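Local coordinates for putative glucoamylase (Bacteroides caccae ATCC 43185, PDB 4QT9), which probably hydrolyses glucosidic linkages in starch-like glucans, releasing glucose, at residues S329-E332 against Q333-K336; A378-E381 against T382-W385. All coordinates share one frame; numbering follows the deposited sequence. Where two conformers were deposited one is given.

Contacts 1 and 2 are two tight local turns in loops of the alpha/alpha toroid, both within the putative glucoamylase domain and on the same side of the chain's centre. Contact 1 comes first, between strand 324-327 and helix 341-345; contact 2 follows between strands 374-375 and 389-391. Their centres lie about 15 Å apart and their nearest atoms about 5 Å, so they do not touch, yet they share neighbours. G337, just after contact 1, bonds D335 through its N and, weakly, S380 of contact 2 through its O, while I339 pairs through its backbone with F379. Y306 touches D335 of one and T382 of the other. The two turns thus belong to one cluster of interconnected loops.

Contact 1 of 2, residues S329-E332 against Q333-K336; sequences SPNE and QDDK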
# COMPACT_ATOMS: atom_id res chain seq x y z
N SER A 329 -2.43 13.93 8.81
CA SER A 329 -2.59 14.49 7.47
C SER A 329 -2.18 15.99 7.53
O SER A 329 -2.01 16.52 8.64
CB SER A 329 -4.01 14.27 6.94
OG SER A 329 -4.90 15.31 7.31
N PRO A 330 -1.96 16.67 6.35
CA PRO A 330 -1.47 18.06 6.40
C PRO A 330 -2.56 19.10 6.73
O PRO A 330 -2.98 19.87 5.86
CB PRO A 330 -0.87 18.26 5.01
CG PRO A 330 -1.72 17.42 4.12
CD PRO A 330 -2.06 16.20 4.94
N ASN A 331 -3.00 19.11 7.99
CA ASN A 331 -3.93 20.06 8.58
C ASN A 331 -3.73 20.07 10.12
O ASN A 331 -3.39 19.04 10.69
CB ASN A 331 -5.40 19.79 8.18
CG ASN A 331 -6.00 18.54 8.77
OD1 ASN A 331 -6.28 18.46 9.97
ND2 ASN A 331 -6.28 17.57 7.92
N GLU A 332 -4.00 21.20 10.76
CA GLU A 332 -3.81 21.46 12.18
C GLU A 332 -4.61 20.54 13.11
O GLU A 332 -4.19 20.35 14.25
CB GLU A 332 -4.13 22.93 12.51
CG GLU A 332 -3.07 23.86 11.95
CD GLU A 332 -3.18 25.30 12.42
OE1 GLU A 332 -2.84 25.57 13.59
OE2 GLU A 332 -3.55 26.16 11.59
N GLN A 333 -5.71 19.94 12.63
CA GLN A 333 -6.52 19.01 13.43
C GLN A 333 -5.88 17.61 13.51
O GLN A 333 -5.96 16.94 14.55
CB GLN A 333 -7.95 18.91 12.87
CG GLN A 333 -8.83 20.15 13.16
CD GLN A 333 -8.36 21.44 12.49
OE1 GLN A 333 -8.07 21.49 11.29
NE2 GLN A 333 -8.26 22.51 13.27
N ASP A 334 -5.25 17.16 12.41
CA ASP A 334 -4.67 15.82 12.30
C ASP A 334 -3.16 15.81 12.57
O ASP A 334 -2.60 14.74 12.86
CB ASP A 334 -4.97 15.23 10.91
CG ASP A 334 -6.46 15.11 10.56
OD1 ASP A 334 -7.28 14.88 11.48
OD2 ASP A 334 -6.79 15.22 9.36
N ASP A 335 -2.51 16.99 12.51
CA ASP A 335 -1.09 17.13 12.78
C ASP A 335 -0.83 16.98 14.29
O ASP A 335 -1.41 17.72 15.07
CB ASP A 335 -0.57 18.48 12.25
CG ASP A 335 0.88 18.81 12.57
OD1 ASP A 335 1.68 17.86 12.81
OD2 ASP A 335 1.23 20.01 12.52
N LYS A 336 0.00 16.00 14.68
CA LYS A 336 0.29 15.73 16.09
C LYS A 336 1.77 15.87 16.42
O LYS A 336 2.19 15.48 17.51
CB LYS A 336 -0.18 14.31 16.49
CG LYS A 336 -1.67 14.01 16.24
CD LYS A 336 -2.58 14.68 17.26
CE LYS A 336 -3.94 14.04 17.31
NZ LYS A 336 -4.80 14.45 16.18
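N331 and D334, three residues apart round a tight turn, meet amide to carboxylate with their planes 63° apart. N331 ND2 donates to D334 OD2 over 2.8 Å; the acceptor lies close to the amide plane, whereas the N-H arrives from above the carboxylate plane. S329 OG donates to the same oxygen, on the lone pair of D334 OD2 that is turned away from OD1, but S329 has two conformers and this bond may be only part-time. The opposite branch of the amide serves the backbone. With N331 CG held between its own N and carbonyl carbon (chi1 69°), N331 OD1 accepts D334 N at 3.0 Å and, weakly, Q333 N. Asparagine suits the place because one flat group offers both donor and acceptor. Were the amide cut back to an alanine here, D334 N would probably lose its side-chain acceptor and the D334 carboxylate a donor, leaving it freer to turn. N331 O meanwhile takes D335 N at 2.9 Å, while D335 sends its carboxylate to Y298 of helix 284-301 and to G337 N. Side-chain and main-chain oxygens of one residue thus gather the following amides, the signature of an Asx motif, formed here without a regular helix following.

Contact 2 of 2, residues A378-E381 against T382-W385; sequences AFSE and TDNW
S380 OG is gripped by several groups at the turn of a hairpin closed by one antiparallel pair: D383 N donates to it at 3.0 Å along a nearly straight bond (N-H...O 163°), OG in turn donates to water 1, 2.6 Å away, and a weak bond links it to G337 O, in the chain just after contact 1. That water donates in turn to D383 OD2, so the serine hydroxyl and the aspartate carboxylate are joined by a solvent bridge beside the direct backbone bond. Serine fits because its short side chain, with OG anti to the backbone N (chi1 167°), lets the hydroxyl reach across the turn.

The closing pair is of the hydrogen-bonded kind. S380 N donates to W385 O at 3.0 Å, in the carbonyl plane, and W385 N returns a bond to S380 O at 3.1 Å. Opposite S380 stand two residues, N384 and W385, the pattern of a G1 beta bulge; N384 takes the left-handed conformation usual at the first position of this bulge, and asparagine adopts it more readily than most residues with a side chain. Just beyond the pair, F379 CA leans on W385 O in a C-H...O contact of 3.3 Å.

W385 sets its CG anti to its N (chi1 175°), which lays the indole back along the first arm. S380 N lies at the ring's edge, near its plane and 3.6 Å from W385 CE3, and the large ring spans three residues of the arm while also touching Y320 of strand 318-321. On the turn itself, T382 OG1 bonds to K307 N, tying the exposed end to another loop. At the other end of the contact, the six-membered ring of the indole reaches small, buried A378, whose methyl CB meets W385 CZ3 at 3.9 Å.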
# COMPACT_ATOMS: atom_id res chain seq x y z
N ALA A 378 7.26 5.95 13.05
CA ALA A 378 6.98 7.35 13.28
C ALA A 378 7.83 7.85 14.40
O ALA A 378 8.43 7.03 15.09
CB ALA A 378 5.51 7.52 13.60
N PHE A 379 7.94 9.17 14.56
CA PHE A 379 8.72 9.78 15.64
C PHE A 379 8.27 11.21 15.85
O PHE A 379 7.80 11.87 14.93
CB PHE A 379 10.25 9.69 15.39
CG PHE A 379 10.74 10.53 14.23
CD1 PHE A 379 11.12 11.86 14.42
CD2 PHE A 379 10.81 10.00 12.94
CE1 PHE A 379 11.54 12.64 13.35
CE2 PHE A 379 11.25 10.78 11.88
CZ PHE A 379 11.61 12.10 12.08
N SER A 380 8.44 11.71 17.07
CA SER A 380 8.14 13.09 17.40
C SER A 380 9.38 13.74 18.03
O SER A 380 9.72 13.40 19.17
CB SER A 380 6.93 13.18 18.33
OG SER A 380 6.83 14.49 18.86
N GLU A 381 10.07 14.65 17.29
CA GLU A 381 11.24 15.37 17.86
C GLU A 381 10.81 16.25 19.07
O GLU A 381 11.59 16.42 20.01
CB GLU A 381 11.95 16.22 16.79
CG GLU A 381 12.68 15.39 15.74
CD GLU A 381 13.58 16.16 14.79
OE1 GLU A 381 14.56 16.77 15.26
OE2 GLU A 381 13.35 16.09 13.56
N THR A 382 9.57 16.79 19.03
CA THR A 382 8.99 17.63 20.09
C THR A 382 8.81 16.85 21.39
O THR A 382 9.20 17.34 22.44
CB THR A 382 7.64 18.22 19.62
OG1 THR A 382 7.84 18.99 18.44
CG2 THR A 382 6.97 19.07 20.67
N ASP A 383 8.20 15.64 21.32
CA ASP A 383 7.90 14.79 22.47
C ASP A 383 9.07 13.86 22.84
O ASP A 383 9.00 13.20 23.88
CB ASP A 383 6.63 13.95 22.21
CG ASP A 383 5.32 14.76 22.31
OD1 ASP A 383 5.00 15.23 23.42
OD2 ASP A 383 4.60 14.88 21.29
N ASN A 384 10.15 13.85 22.02
CA ASN A 384 11.33 12.97 22.18
C ASN A 384 10.86 11.50 22.22
O ASN A 384 11.28 10.70 23.06
CB ASN A 384 12.21 13.38 23.39
CG ASN A 384 12.80 14.73 23.18
OD1 ASN A 384 12.40 15.72 23.82
ND2 ASN A 384 13.59 14.86 22.12
N TRP A 385 9.94 11.18 21.31
CA TRP A 385 9.29 9.90 21.17
C TRP A 385 9.88 9.20 19.94
O TRP A 385 9.62 9.63 18.82
CB TRP A 385 7.77 10.13 21.08
CG TRP A 385 6.96 8.90 20.81
CD1 TRP A 385 6.68 7.89 21.69
CD2 TRP A 385 6.28 8.58 19.59
NE1 TRP A 385 5.86 6.95 21.08
CE2 TRP A 385 5.60 7.36 19.80
CE3 TRP A 385 6.18 9.21 18.34
CZ2 TRP A 385 4.86 6.73 18.78
CZ3 TRP A 385 5.44 8.60 17.34
CH2 TRP A 385 4.81 7.36 17.55
O HOH W 1 4.53 15.74 18.97
O HOH W 2 12.41 18.10 22.15